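GTP cyclohydrolase 1 type 2 homolog (Staphylococcus aureus subsp. aureus, PDB 3LNL) is of unknown biochemical function but belongs to the NIF3 family and assembles into a toroidal hexamer, capped by PII-like domains, with a dinuclear metal centre. Local coordinates at residues 18-24 with 99-105; 113-117 with 284-288; 122-128 with 243-249; 136-142 with 200-206. The protein carries 2 engineered substitutions. One frame throughout, in Å; residues are numbered along the deposited sequence. Where two conformers were deposited one is given.

Contact 1 of 4, residues 18-24 with 99-105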
loop_
_atom_site.group_PDB
_atom_site.type_symbol
_atom_site.label_atom_id
_atom_site.label_comp_id
_atom_site.label_asym_id
_atom_site.label_seq_id
_atom_site.Cartn_x
_atom_site.Cartn_y
_atom_site.Cartn_z
ATOM N N VAL B 18 7.031 -29.386 17.108
ATOM C CA VAL B 18 6.001 -28.427 16.681
ATOM C C VAL B 18 6.714 -27.163 16.211
ATOM O O VAL B 18 6.786 -26.144 16.933
ATOM C CB VAL B 18 5.008 -28.076 17.829
ATOM C CG1 VAL B 18 3.854 -27.158 17.339
ATOM C CG2 VAL B 18 4.435 -29.348 18.533
ATOM N N PRO B 19 7.335 -27.252 15.032
ATOM C CA PRO B 19 8.351 -26.257 14.679
ATOM C C PRO B 19 7.822 -24.830 14.703
ATOM O O PRO B 19 6.802 -24.544 14.066
ATOM C CB PRO B 19 8.750 -26.627 13.259
ATOM C CG PRO B 19 8.279 -28.011 13.043
ATOM C CD PRO B 19 7.331 -28.411 14.123
ATOM N N PHE B 20 8.560 -23.941 15.370
ATOM C CA PHE B 20 8.101 -22.564 15.495
ATOM C C PHE B 20 7.999 -21.876 14.132
ATOM O O PHE B 20 7.179 -20.973 13.955
ATOM C CB PHE B 20 8.981 -21.810 16.464
ATOM C CG PHE B 20 8.741 -22.225 17.879
ATOM C CD1 PHE B 20 9.548 -23.157 18.490
ATOM C CD2 PHE B 20 7.625 -21.758 18.563
ATOM C CE1 PHE B 20 9.304 -23.573 19.788
ATOM C CE2 PHE B 20 7.357 -22.172 19.860
ATOM C CZ PHE B 20 8.199 -23.071 20.484
ATOM N N SER B 21 8.784 -22.354 13.163
ATOM C CA SER B 21 8.781 -21.816 11.818
ATOM C C SER B 21 7.452 -22.068 11.062
ATOM O O SER B 21 7.179 -21.418 10.064
ATOM C CB SER B 21 9.966 -22.433 11.027
ATOM O OG SER B 21 9.725 -23.810 10.667
ATOM N N THR B 22 6.628 -22.999 11.540
ATOM C CA THR B 22 5.361 -23.247 10.882
ATOM C C THR B 22 4.292 -22.275 11.347
ATOM O O THR B 22 3.158 -22.322 10.827
ATOM C CB THR B 22 4.909 -24.706 11.016
ATOM O OG1 THR B 22 4.693 -25.044 12.391
ATOM C CG2 THR B 22 6.000 -25.661 10.352
ATOM N N ALA B 23 4.617 -21.430 12.350
ATOM C CA ALA B 23 3.684 -20.369 12.755
ATOM C C ALA B 23 3.552 -19.342 11.639
ATOM O O ALA B 23 4.462 -19.196 10.835
ATOM C CB ALA B 23 4.149 -19.697 14.072
ATOM N N GLU B 24 2.420 -18.636 11.579
ATOM C CA GLU B 24 2.210 -17.591 10.564
ATOM C C GLU B 24 3.181 -16.467 10.836
ATOM O O GLU B 24 3.615 -16.289 11.956
ATOM C CB GLU B 24 0.774 -17.041 10.609
ATOM C CG GLU B 24 -0.302 -18.096 10.486
ATOM C CD GLU B 24 -0.453 -18.597 9.090
ATOM O OE1 GLU B 24 -0.978 -19.724 8.923
ATOM O OE2 GLU B 24 -0.107 -17.840 8.158
ATOM N N ILE B 99 6.139 -19.499 27.399
ATOM C CA ILE B 99 6.342 -19.842 25.990
ATOM C C ILE B 99 4.971 -19.932 25.308
ATOM O O ILE B 99 4.031 -20.470 25.881
ATOM C CB ILE B 99 7.031 -21.251 25.889
ATOM C CG1 ILE B 99 8.444 -21.191 26.517
ATOM C CG2 ILE B 99 6.990 -21.821 24.427
ATOM C CD1 ILE B 99 9.038 -22.645 26.910
ATOM N N ALA B 100 4.863 -19.377 24.105
ATOM C CA ALA B 100 3.657 -19.447 23.346
ATOM C C ALA B 100 3.865 -20.416 22.180
ATOM O O ALA B 100 4.788 -20.253 21.350
ATOM C CB ALA B 100 3.262 -18.056 22.756
ATOM N N MET B 101 2.998 -21.409 22.118
ATOM C CA MET B 101 2.925 -22.318 20.972
ATOM C C MET B 101 1.589 -22.048 20.332
ATOM O O MET B 101 0.570 -22.716 20.664
ATOM C CB MET B 101 3.080 -23.778 21.456
ATOM C CG MET B 101 4.518 -24.094 21.985
ATOM S SD MET B 101 4.560 -25.798 22.552
ATOM C CE MET B 101 4.790 -26.655 20.966
ATOM N N HIS B 102 1.583 -21.048 19.424
ATOM C CA HIS B 102 0.346 -20.536 18.894
ATOM C C HIS B 102 0.013 -21.153 17.543
ATOM O O HIS B 102 -0.299 -22.345 17.505
ATOM C CB HIS B 102 0.311 -19.019 18.873
ATOM C CG HIS B 102 -1.049 -18.474 18.615
ATOM N ND1 HIS B 102 -1.267 -17.314 17.894
ATOM C CD2 HIS B 102 -2.272 -18.965 18.936
ATOM C CE1 HIS B 102 -2.578 -17.101 17.811
ATOM N NE2 HIS B 102 -3.209 -18.094 18.420
ATOM N N THR B 103 0.141 -20.416 16.432
ATOM C CA THR B 103 -0.316 -20.982 15.172
ATOM C C THR B 103 0.541 -22.196 14.737
ATOM O O THR B 103 0.024 -23.026 14.034
ATOM C CB THR B 103 -0.478 -19.957 14.039
ATOM O OG1 THR B 103 0.767 -19.309 13.777
ATOM C CG2 THR B 103 -1.588 -18.910 14.379
ATOM N N ASN B 104 1.806 -22.335 15.174
ATOM C CA ASN B 104 2.504 -23.631 14.999
ATOM C C ASN B 104 1.742 -24.842 15.546
ATOM O O ASN B 104 1.733 -25.919 14.944
ATOM C CB ASN B 104 4.000 -23.620 15.445
ATOM C CG ASN B 104 4.200 -23.140 16.865
ATOM O OD1 ASN B 104 3.505 -22.214 17.340
ATOM N ND2 ASN B 104 5.138 -23.795 17.583
ATOM N N LEU B 105 1.045 -24.667 16.651
ATOM C CA LEU B 105 0.226 -25.758 17.178
ATOM C C LEU B 105 -1.112 -25.888 16.447
ATOM O O LEU B 105 -1.634 -26.991 16.368
ATOM C CB LEU B 105 0.012 -25.571 18.685
ATOM C CG LEU B 105 -0.505 -26.778 19.449
ATOM C CD1 LEU B 105 0.572 -27.877 19.571
ATOM C CD2 LEU B 105 -0.983 -26.241 20.842
HETATM O O HOH W 1 3.688 -27.355 13.776
#
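Asn-104 holds CG between its own backbone N and carbonyl carbon (chi1 54°), which brings its amide against the carbonyl of Val-18. Thr-103 sets OG1 in the same way (chi1 60°), which points the hydroxyl at the backbone of Ala-23 and Glu-24. The contact belongs to the NIF3 fold beside its zinc centre. It ties the loop after helix 7-17 to the end of strand 97-100 and the start of helix 103-106. Asn-104 ND2 donates to Val-18 O at 2.9 Å, and the bond is nearly straight (161° at the hydrogen). Val-18 O lies in the amide plane, but ND2 sits above the carbonyl plane of Val-18. Glu-24 N donates to Thr-103 OG1 at 2.8 Å. Asp-27 is a second partner of that hydroxyl and also bonds His-102 ND1. His-102 is at the N-cap position of the helix, and its ring meets the zinc ligands His-68 and His-69. Apolar contacts flank these bonds. Met-101 CE presses on Val-18 CB at 3.5 Å, a tight fit, and the two side chains cross at about a right angle. The Phe-20 ring turns its edge to the backbone, with CE2 3.5 Å from Ala-100 O. Thr-22 OG1 donates to Pro-19 O within its own loop. A water also donates to Thr-22 OG1 at 2.9 Å and to Asn-104 O at 2.7 Å, bridging the two segments.

Contact 2 of 4, residues 113-117 with 284-288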
loop_
_atom_site.group_PDB
_atom_site.type_symbol
_atom_site.label_atom_id
_atom_site.label_comp_id
_atom_site.label_asym_id
_atom_site.label_seq_id
_atom_site.Cartn_x
_atom_site.Cartn_y
_atom_site.Cartn_z
ATOM N N ASN B 113 -6.393 -28.914 16.061
ATOM C CA ASN B 113 -7.465 -29.491 15.252
ATOM C C ASN B 113 -7.526 -30.989 15.241
ATOM O O ASN B 113 -8.624 -31.534 15.334
ATOM C CB ASN B 113 -7.471 -28.848 13.882
ATOM C CG ASN B 113 -7.709 -27.361 14.009
ATOM O OD1 ASN B 113 -8.681 -26.970 14.628
ATOM N ND2 ASN B 113 -6.759 -26.535 13.546
ATOM N N MET B 114 -6.365 -31.651 15.294
ATOM C CA MET B 114 -6.340 -33.104 15.576
ATOM C C MET B 114 -6.955 -33.360 16.942
ATOM O O MET B 114 -7.754 -34.284 17.077
ATOM C CB MET B 114 -4.929 -33.660 15.481
ATOM C CG MET B 114 -4.740 -35.060 16.052
ATOM S SD MET B 114 -5.659 -36.227 15.044
ATOM C CE MET B 114 -4.659 -36.271 13.557
ATOM N N MET B 115 -6.587 -32.553 17.952
ATOM C CA MET B 115 -7.143 -32.689 19.303
ATOM C C MET B 115 -8.649 -32.509 19.348
ATOM O O MET B 115 -9.364 -33.304 19.979
ATOM C CB MET B 115 -6.502 -31.678 20.251
ATOM C CG MET B 115 -5.034 -31.983 20.545
ATOM S SD MET B 115 -4.298 -30.572 21.303
ATOM C CE MET B 115 -2.521 -30.961 21.230
ATOM N N LEU B 116 -9.137 -31.482 18.676
ATOM C CA LEU B 116 -10.577 -31.269 18.560
ATOM C C LEU B 116 -11.296 -32.458 17.916
ATOM O O LEU B 116 -12.264 -32.973 18.457
ATOM C CB LEU B 116 -10.874 -29.958 17.808
ATOM C CG LEU B 116 -10.671 -28.713 18.668
ATOM C CD1 LEU B 116 -10.643 -27.458 17.744
ATOM C CD2 LEU B 116 -11.753 -28.603 19.808
ATOM N N ALA B 117 -10.779 -32.939 16.789
ATOM C CA ALA B 117 -11.380 -34.072 16.092
ATOM C C ALA B 117 -11.424 -35.332 16.956
ATOM O O ALA B 117 -12.464 -36.021 17.036
ATOM C CB ALA B 117 -10.642 -34.344 14.755
ATOM N N ALA B 284 -15.054 -30.395 8.496
ATOM C CA ALA B 284 -13.819 -29.613 8.524
ATOM C C ALA B 284 -13.815 -28.852 9.854
ATOM O O ALA B 284 -14.855 -28.308 10.249
ATOM C CB ALA B 284 -13.787 -28.645 7.349
ATOM N N ILE B 285 -12.664 -28.780 10.497
ATOM C CA ILE B 285 -12.514 -28.129 11.812
ATOM C C ILE B 285 -11.334 -27.185 11.822
ATOM O O ILE B 285 -10.220 -27.577 11.510
ATOM C CB ILE B 285 -12.273 -29.134 12.936
ATOM C CG1 ILE B 285 -13.421 -30.135 13.071
ATOM C CG2 ILE B 285 -12.109 -28.398 14.287
ATOM C CD1 ILE B 285 -12.984 -31.442 13.776
ATOM N N ILE B 286 -11.605 -25.916 12.130
ATOM C CA ILE B 286 -10.567 -24.947 12.460
ATOM C C ILE B 286 -10.926 -24.318 13.806
ATOM O O ILE B 286 -11.817 -23.479 13.934
ATOM C CB ILE B 286 -10.308 -23.876 11.390
ATOM C CG1 ILE B 286 -9.887 -24.525 10.087
ATOM C CG2 ILE B 286 -9.189 -22.891 11.890
ATOM C CD1 ILE B 286 -9.711 -23.591 8.940
ATOM N N GLY B 287 -10.249 -24.765 14.848
ATOM C CA GLY B 287 -10.558 -24.230 16.165
ATOM C C GLY B 287 -10.112 -22.809 16.267
ATOM O O GLY B 287 -9.161 -22.435 15.636
ATOM N N GLY B 288 -10.808 -22.027 17.085
ATOM C CA GLY B 288 -10.482 -20.623 17.274
ATOM C C GLY B 288 -11.442 -19.740 16.492
ATOM O O GLY B 288 -12.639 -19.644 16.836
HETATM O O HOH W 2 -6.938 -23.921 14.541
#
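Asn-113 OD1 accepts the backbone N-H of Gly-287 at 2.7 Å. The bond is nearly straight (163° at the hydrogen), and the donor lies in the carbonyl plane, on a lone pair of OD1. The other branch of the amide works through water. Asn-113 ND2 donates to a water at 2.8 Å, and that water donates to Gly-287 O at 2.9 Å. One side chain therefore holds both the N-H and the C=O of Gly-287. ND2 also has a weak bond to the carbonyl of Asp-106, a zinc ligand. In the NIF3 fold this packs helix 112-119 against strand 279-285 and the residues that follow it, near the dinuclear metal site. Gly-287 lies near Glu-333, which binds both zinc ions there. The rest of the contact is apolar and buried. Leu-116 CD1 rests on Gly-287 CA at 3.6 Å, where no side chain stands between them. The same methyl meets Ile-285 CG2 at 3.9 Å. Ile-285 has CG1 anti to its carbonyl carbon (chi1 -60°), and this branch carries CD1 to Ala-117. Ile-285 CD1 lies 3.9 Å from Ala-117 CB.

Contact 3 of 4, residues 122-128 with 243-249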
loop_
_atom_site.group_PDB
_atom_site.type_symbol
_atom_site.label_atom_id
_atom_site.label_comp_id
_atom_site.label_asym_id
_atom_site.label_seq_id
_atom_site.Cartn_x
_atom_site.Cartn_y
_atom_site.Cartn_z
ATOM N N LEU B 122 -14.098 -38.410 16.105
ATOM C CA LEU B 122 -14.112 -38.533 14.649
ATOM C C LEU B 122 -13.034 -39.481 14.185
ATOM O O LEU B 122 -12.096 -39.777 14.937
ATOM C CB LEU B 122 -13.942 -37.194 13.966
ATOM C CG LEU B 122 -14.919 -36.113 14.443
ATOM C CD1 LEU B 122 -14.666 -34.786 13.729
ATOM C CD2 LEU B 122 -16.390 -36.579 14.328
ATOM N N LYS B 123 -13.194 -39.951 12.949
ATOM C CA LYS B 123 -12.305 -40.914 12.304
ATOM C C LYS B 123 -11.692 -40.269 11.066
ATOM O O LYS B 123 -12.128 -39.192 10.637
ATOM C CB LYS B 123 -13.082 -42.149 11.830
ATOM C CG LYS B 123 -13.799 -42.941 12.916
ATOM C CD LYS B 123 -12.837 -43.574 13.910
ATOM C CE LYS B 123 -13.539 -44.444 14.914
ATOM N NZ LYS B 123 -12.526 -45.048 15.788
ATOM N N ASN B 124 -10.687 -40.953 10.516
ATOM C CA ASN B 124 -10.065 -40.604 9.235
ATOM C C ASN B 124 -9.630 -39.152 9.189
ATOM O O ASN B 124 -9.964 -38.422 8.276
ATOM C CB ASN B 124 -11.012 -40.966 8.061
ATOM C CG ASN B 124 -11.251 -42.480 7.968
ATOM O OD1 ASN B 124 -10.378 -43.270 8.319
ATOM N ND2 ASN B 124 -12.435 -42.878 7.522
ATOM N N ILE B 125 -8.923 -38.730 10.235
ATOM C CA ILE B 125 -8.610 -37.344 10.428
ATOM C C ILE B 125 -7.359 -36.992 9.620
ATOM O O ILE B 125 -6.336 -37.672 9.753
ATOM C CB ILE B 125 -8.318 -37.033 11.911
ATOM C CG1 ILE B 125 -9.516 -37.418 12.791
ATOM C CG2 ILE B 125 -8.056 -35.511 12.100
ATOM C CD1 ILE B 125 -9.215 -37.440 14.298
ATOM N N SER B 126 -7.431 -35.986 8.759
ATOM C CA SER B 126 -6.210 -35.483 8.148
ATOM C C SER B 126 -6.158 -33.978 8.027
ATOM O O SER B 126 -7.190 -33.302 7.921
ATOM C CB SER B 126 -5.924 -36.141 6.793
ATOM O OG SER B 126 -6.901 -35.882 5.882
ATOM N N ILE B 127 -4.911 -33.500 8.004
ATOM C CA ILE B 127 -4.590 -32.118 7.860
ATOM C C ILE B 127 -5.121 -31.633 6.521
ATOM O O ILE B 127 -5.030 -32.350 5.515
ATOM C CB ILE B 127 -3.049 -31.866 7.948
ATOM C CG1 ILE B 127 -2.578 -32.067 9.397
ATOM C CG2 ILE B 127 -2.688 -30.441 7.435
ATOM C CD1 ILE B 127 -3.044 -30.945 10.407
ATOM N N ILE B 128 -5.658 -30.407 6.525
ATOM C CA ILE B 128 -6.042 -29.707 5.283
ATOM C C ILE B 128 -5.357 -28.338 5.230
ATOM O O ILE B 128 -4.664 -27.905 6.192
ATOM C CB ILE B 128 -7.611 -29.564 5.124
ATOM C CG1 ILE B 128 -8.195 -28.852 6.322
ATOM C CG2 ILE B 128 -8.259 -30.939 4.853
ATOM C CD1 ILE B 128 -9.668 -28.546 6.221
ATOM N N GLY B 243 -6.236 -26.669 9.935
ATOM C CA GLY B 243 -7.471 -27.402 9.976
ATOM C C GLY B 243 -7.240 -28.879 9.735
ATOM O O GLY B 243 -6.170 -29.306 9.299
ATOM N N VAL B 244 -8.276 -29.648 10.039
ATOM C CA VAL B 244 -8.388 -31.039 9.645
ATOM C C VAL B 244 -9.716 -31.308 8.973
ATOM O O VAL B 244 -10.735 -30.626 9.238
ATOM C CB VAL B 244 -8.251 -32.017 10.858
ATOM C CG1 VAL B 244 -6.796 -31.956 11.425
ATOM C CG2 VAL B 244 -9.347 -31.786 11.944
ATOM N N MET B 245 -9.726 -32.343 8.128
ATOM C CA MET B 245 -10.967 -32.935 7.634
ATOM C C MET B 245 -11.064 -34.260 8.320
ATOM O O MET B 245 -10.072 -34.970 8.400
ATOM C CB MET B 245 -10.966 -33.150 6.093
ATOM C CG MET B 245 -12.346 -33.522 5.518
ATOM S SD MET B 245 -13.476 -32.070 5.376
ATOM C CE MET B 245 -12.622 -31.134 4.055
ATOM N N ALA B 246 -12.263 -34.636 8.760
ATOM C CA ALA B 246 -12.493 -35.924 9.365
ATOM C C ALA B 246 -13.946 -36.356 9.090
ATOM O O ALA B 246 -14.692 -35.632 8.425
ATOM C CB ALA B 246 -12.240 -35.825 10.851
ATOM N N GLU B 247 -14.328 -37.529 9.595
ATOM C CA GLU B 247 -15.696 -38.029 9.442
ATOM C C GLU B 247 -16.263 -38.585 10.728
ATOM O O GLU B 247 -15.520 -39.055 11.620
ATOM C CB GLU B 247 -15.865 -39.090 8.319
ATOM C CG GLU B 247 -14.706 -39.441 7.531
ATOM C CD GLU B 247 -14.963 -40.663 6.662
ATOM O OE1 GLU B 247 -15.770 -40.590 5.699
ATOM O OE2 GLU B 247 -14.423 -41.730 6.998
ATOM N N VAL B 248 -17.588 -38.529 10.816
ATOM C CA VAL B 248 -18.310 -39.211 11.886
ATOM C C VAL B 248 -18.323 -40.660 11.508
ATOM O O VAL B 248 -18.167 -40.998 10.315
ATOM C CB VAL B 248 -19.729 -38.668 12.110
ATOM C CG1 VAL B 248 -19.629 -37.320 12.791
ATOM C CG2 VAL B 248 -20.512 -38.547 10.797
ATOM N N ASP B 249 -18.384 -41.503 12.541
ATOM C CA ASP B 249 -18.470 -42.949 12.376
ATOM C C ASP B 249 -19.651 -43.289 11.493
ATOM O O ASP B 249 -19.521 -44.057 10.526
ATOM C CB ASP B 249 -18.702 -43.623 13.739
ATOM C CG ASP B 249 -17.445 -43.661 14.600
ATOM O OD1 ASP B 249 -17.555 -43.687 15.856
ATOM O OD2 ASP B 249 -16.335 -43.678 14.014
#
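The amide of Asn-124 and the carboxylate of Glu-247 meet with their planes 34° apart. Asn-124 ND2 is modelled 2.4 Å from Glu-247 OE2, too short to be trusted in detail. The backbone is the firmer link. Lys-123 N donates to Glu-247 O at 2.8 Å, and Glu-247 N returns a bond to Lys-123 O. Further along, Ser-126 and Met-245 form a second hydrogen-bonded pair, with Met-245 N 2.7 Å from Ser-126 O. Ile-128 N then reaches Gly-243 O at 3.0 Å. Between the two pairs, Asn-124 and Ile-125 stand against Ala-246 alone. Ile-125 packs CG1 on Ala-246 CB and CG2 on Val-244 CB, both at 3.7 Å. Helix 112-119 covers this apolar side. Leu-122 CD2 meets Val-248 CG1 near the other end. The result is an antiparallel ladder interrupted by a beta bulge, where strand 125-142 sets out from the NIF3 part of the fold toward the PII-like domain.

Contact 4 of 4, residues 136-142 with 200-206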
loop_
_atom_site.group_PDB
_atom_site.type_symbol
_atom_site.label_atom_id
_atom_site.label_comp_id
_atom_site.label_asym_id
_atom_site.label_seq_id
_atom_site.Cartn_x
_atom_site.Cartn_y
_atom_site.Cartn_z
ATOM N N TYR B 136 15.339 -27.792 -2.915
ATOM C CA TYR B 136 16.054 -27.722 -4.191
ATOM C C TYR B 136 16.536 -29.082 -4.619
ATOM O O TYR B 136 17.055 -29.859 -3.803
ATOM C CB TYR B 136 17.261 -26.797 -4.114
ATOM C CG TYR B 136 16.894 -25.364 -3.961
ATOM C CD1 TYR B 136 16.918 -24.755 -2.722
ATOM C CD2 TYR B 136 16.510 -24.609 -5.063
ATOM C CE1 TYR B 136 16.569 -23.427 -2.578
ATOM C CE2 TYR B 136 16.154 -23.281 -4.930
ATOM C CZ TYR B 136 16.190 -22.696 -3.686
ATOM O OH TYR B 136 15.843 -21.367 -3.544
ATOM N N LYS B 137 16.381 -29.373 -5.903
ATOM C CA LYS B 137 17.085 -30.500 -6.489
ATOM C C LYS B 137 18.420 -29.965 -7.008
ATOM O O LYS B 137 18.453 -29.131 -7.909
ATOM C CB LYS B 137 16.279 -31.161 -7.588
ATOM C CG LYS B 137 16.685 -32.602 -7.856
ATOM C CD LYS B 137 15.765 -33.189 -8.953
ATOM C CE LYS B 137 15.143 -34.515 -8.522
ATOM N NZ LYS B 137 13.969 -34.823 -9.431
ATOM N N VAL B 138 19.494 -30.414 -6.368
ATOM C CA VAL B 138 20.852 -30.076 -6.746
ATOM C C VAL B 138 21.276 -31.017 -7.851
ATOM O O VAL B 138 21.107 -32.229 -7.724
ATOM C CB VAL B 138 21.818 -30.232 -5.555
ATOM C CG1 VAL B 138 23.249 -29.745 -5.931
ATOM C CG2 VAL B 138 21.290 -29.452 -4.358
ATOM N N GLN B 139 21.800 -30.454 -8.935
ATOM C CA GLN B 139 22.312 -31.220 -10.065
ATOM C C GLN B 139 23.753 -30.802 -10.337
ATOM O O GLN B 139 24.023 -29.638 -10.612
ATOM C CB GLN B 139 21.457 -30.986 -11.330
ATOM C CG GLN B 139 20.045 -31.583 -11.194
ATOM C CD GLN B 139 19.157 -31.391 -12.433
ATOM O OE1 GLN B 139 18.280 -32.223 -12.695
ATOM N NE2 GLN B 139 19.366 -30.301 -13.174
ATOM N N THR B 140 24.670 -31.754 -10.243
ATOM C CA THR B 140 26.045 -31.547 -10.692
ATOM C C THR B 140 26.418 -32.576 -11.775
ATOM O O THR B 140 25.812 -33.648 -11.881
ATOM C CB THR B 140 27.085 -31.600 -9.532
ATOM O OG1 THR B 140 26.552 -30.985 -8.348
ATOM C CG2 THR B 140 28.335 -30.860 -9.925
ATOM N N TYR B 141 27.411 -32.206 -12.581
ATOM C CA TYR B 141 27.919 -33.028 -13.664
ATOM C C TYR B 141 29.387 -33.334 -13.378
ATOM O O TYR B 141 30.165 -32.423 -13.070
ATOM C CB TYR B 141 27.737 -32.273 -14.979
ATOM C CG TYR B 141 26.288 -31.914 -15.221
ATOM C CD1 TYR B 141 25.722 -30.787 -14.631
ATOM C CD2 TYR B 141 25.469 -32.726 -16.016
ATOM C CE1 TYR B 141 24.382 -30.465 -14.839
ATOM C CE2 TYR B 141 24.132 -32.409 -16.230
ATOM C CZ TYR B 141 23.596 -31.278 -15.633
ATOM O OH TYR B 141 22.276 -30.962 -15.841
ATOM N N ILE B 142 29.753 -34.615 -13.464
ATOM C CA ILE B 142 31.060 -35.101 -12.979
ATOM C C ILE B 142 31.541 -36.399 -13.700
ATOM O O ILE B 142 30.744 -37.303 -13.944
ATOM C CB ILE B 142 30.996 -35.302 -11.423
ATOM C CG1 ILE B 142 32.398 -35.324 -10.812
ATOM C CG2 ILE B 142 30.195 -36.559 -11.059
ATOM C CD1 ILE B 142 32.407 -35.279 -9.303
ATOM N N VAL B 200 28.753 -37.998 -15.571
ATOM C CA VAL B 200 27.680 -38.475 -14.723
ATOM C C VAL B 200 26.988 -37.255 -14.102
ATOM O O VAL B 200 27.617 -36.440 -13.407
ATOM C CB VAL B 200 28.180 -39.440 -13.622
ATOM C CG1 VAL B 200 27.039 -39.837 -12.717
ATOM C CG2 VAL B 200 28.805 -40.682 -14.244
ATOM N N LYS B 201 25.694 -37.141 -14.391
ATOM C CA LYS B 201 24.831 -36.155 -13.767
ATOM C C LYS B 201 24.296 -36.759 -12.468
ATOM O O LYS B 201 23.458 -37.674 -12.478
ATOM C CB LYS B 201 23.689 -35.776 -14.714
ATOM C CG LYS B 201 22.705 -34.753 -14.161
ATOM C CD LYS B 201 21.461 -34.606 -15.063
ATOM C CE LYS B 201 20.440 -33.717 -14.394
ATOM N NZ LYS B 201 19.025 -34.085 -14.691
ATOM N N ILE B 202 24.804 -36.259 -11.351
ATOM C CA ILE B 202 24.364 -36.709 -10.035
ATOM C C ILE B 202 23.326 -35.708 -9.491
ATOM O O ILE B 202 23.484 -34.500 -9.646
ATOM C CB ILE B 202 25.537 -36.815 -9.046
ATOM C CG1 ILE B 202 26.788 -37.394 -9.731
ATOM C CG2 ILE B 202 25.148 -37.688 -7.845
ATOM C CD1 ILE B 202 27.976 -37.679 -8.773
ATOM N N GLU B 203 22.269 -36.225 -8.878
ATOM C CA GLU B 203 21.197 -35.402 -8.299
ATOM C C GLU B 203 20.945 -35.753 -6.821
ATOM O O GLU B 203 21.117 -36.894 -6.387
ATOM C CB GLU B 203 19.885 -35.578 -9.068
ATOM C CG GLU B 203 20.018 -35.582 -10.607
ATOM C CD GLU B 203 18.686 -35.826 -11.327
ATOM O OE1 GLU B 203 18.669 -35.816 -12.580
ATOM O OE2 GLU B 203 17.652 -36.031 -10.651
ATOM N N PHE B 204 20.526 -34.758 -6.062
ATOM C CA PHE B 204 20.085 -34.976 -4.693
ATOM C C PHE B 204 19.264 -33.779 -4.207
ATOM O O PHE B 204 19.195 -32.726 -4.871
ATOM C CB PHE B 204 21.276 -35.256 -3.765
ATOM C CG PHE B 204 22.297 -34.159 -3.731
ATOM C CD1 PHE B 204 22.300 -33.220 -2.697
ATOM C CD2 PHE B 204 23.273 -34.071 -4.719
ATOM C CE1 PHE B 204 23.247 -32.210 -2.652
ATOM C CE2 PHE B 204 24.227 -33.070 -4.672
ATOM C CZ PHE B 204 24.212 -32.132 -3.630
ATOM N N MET B 205 18.649 -33.962 -3.048
ATOM C CA MET B 205 17.727 -32.985 -2.475
ATOM C C MET B 205 18.388 -32.217 -1.359
ATOM O O MET B 205 19.187 -32.766 -0.625
ATOM C CB MET B 205 16.479 -33.695 -1.956
ATOM C CG MET B 205 15.680 -34.369 -3.051
ATOM S SD MET B 205 15.113 -33.152 -4.289
ATOM C CE MET B 205 13.906 -32.215 -3.290
ATOM N N ILE B 206 18.072 -30.939 -1.258
ATOM C CA ILE B 206 18.402 -30.166 -0.071
ATOM C C ILE B 206 17.184 -29.336 0.349
ATOM O O ILE B 206 16.329 -28.989 -0.476
ATOM C CB ILE B 206 19.615 -29.224 -0.307
ATOM C CG1 ILE B 206 19.341 -28.273 -1.487
ATOM C CG2 ILE B 206 20.908 -30.041 -0.511
ATOM C CD1 ILE B 206 20.100 -26.946 -1.435
#
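Lys-201 NZ is held by two acceptors, Glu-203 OE1 at 2.8 Å in a salt bridge along its own strand and Gln-139 OE1 at 2.8 Å on the facing strand. It approaches the Gln-139 amide from above, 64° out of the carbonyl plane. These residues lie on one face of an antiparallel strand pair in the PII-like domain. Eight backbone hydrogen bonds join the strands in unbroken register from Tyr-136 with Ile-206 to Ile-142 with Val-200. Val-200 N to Ile-142 O, at 2.7 Å, is the shortest. The charged face also serves the assembly. Tyr-141 OH bonds Glu-203 OE2 of a third subunit, consistent with the trimers of these domains. Lys-137 NZ pairs with Asp-230 of a second subunit, though the position of this ammonium is less certain. Tyr-141 lies alongside Lys-201, CE2 3.4 Å from Lys-201 CG. The opposite face is largely apolar and is covered by helices 147-156 and 211-221. Phe-204 has CG between its backbone N and carbonyl carbon (chi1 59°), which turns one face of its ring to Val-138. Val-138 CB stands 3.8 Å from the Phe-204 ring centroid, 16° off the normal, in a CH-pi contact. Val-138 CG2 also touches Ile-206 CG1 at 3.7 Å. At the far end of the pair, Ile-142 CG2 presses on Ile-202 CD1 at 3.4 Å, a tight carbon contact.

Contacts 1 and 2 lie closest to the chain's centre and border the zinc site. In both, an asparagine side chain bonds a backbone group of the facing segment. Contact 2 is fully buried, while contact 1 is partly so. Contacts 2 and 3 touch: strands 279-285 and 240-253 are neighbours, Ile-285 N lies 3.0 Å from Val-244 O, and the helix of contact 2, 112-119, also packs on contact 3. Contacts 3 and 4 share strand 125-142, yet their centres are about 38 Å apart. The ladder of contact 3 is bulged and has several exposed polar residues. That of contact 4 is regular and buried, with its charged face turned to neighbouring subunits.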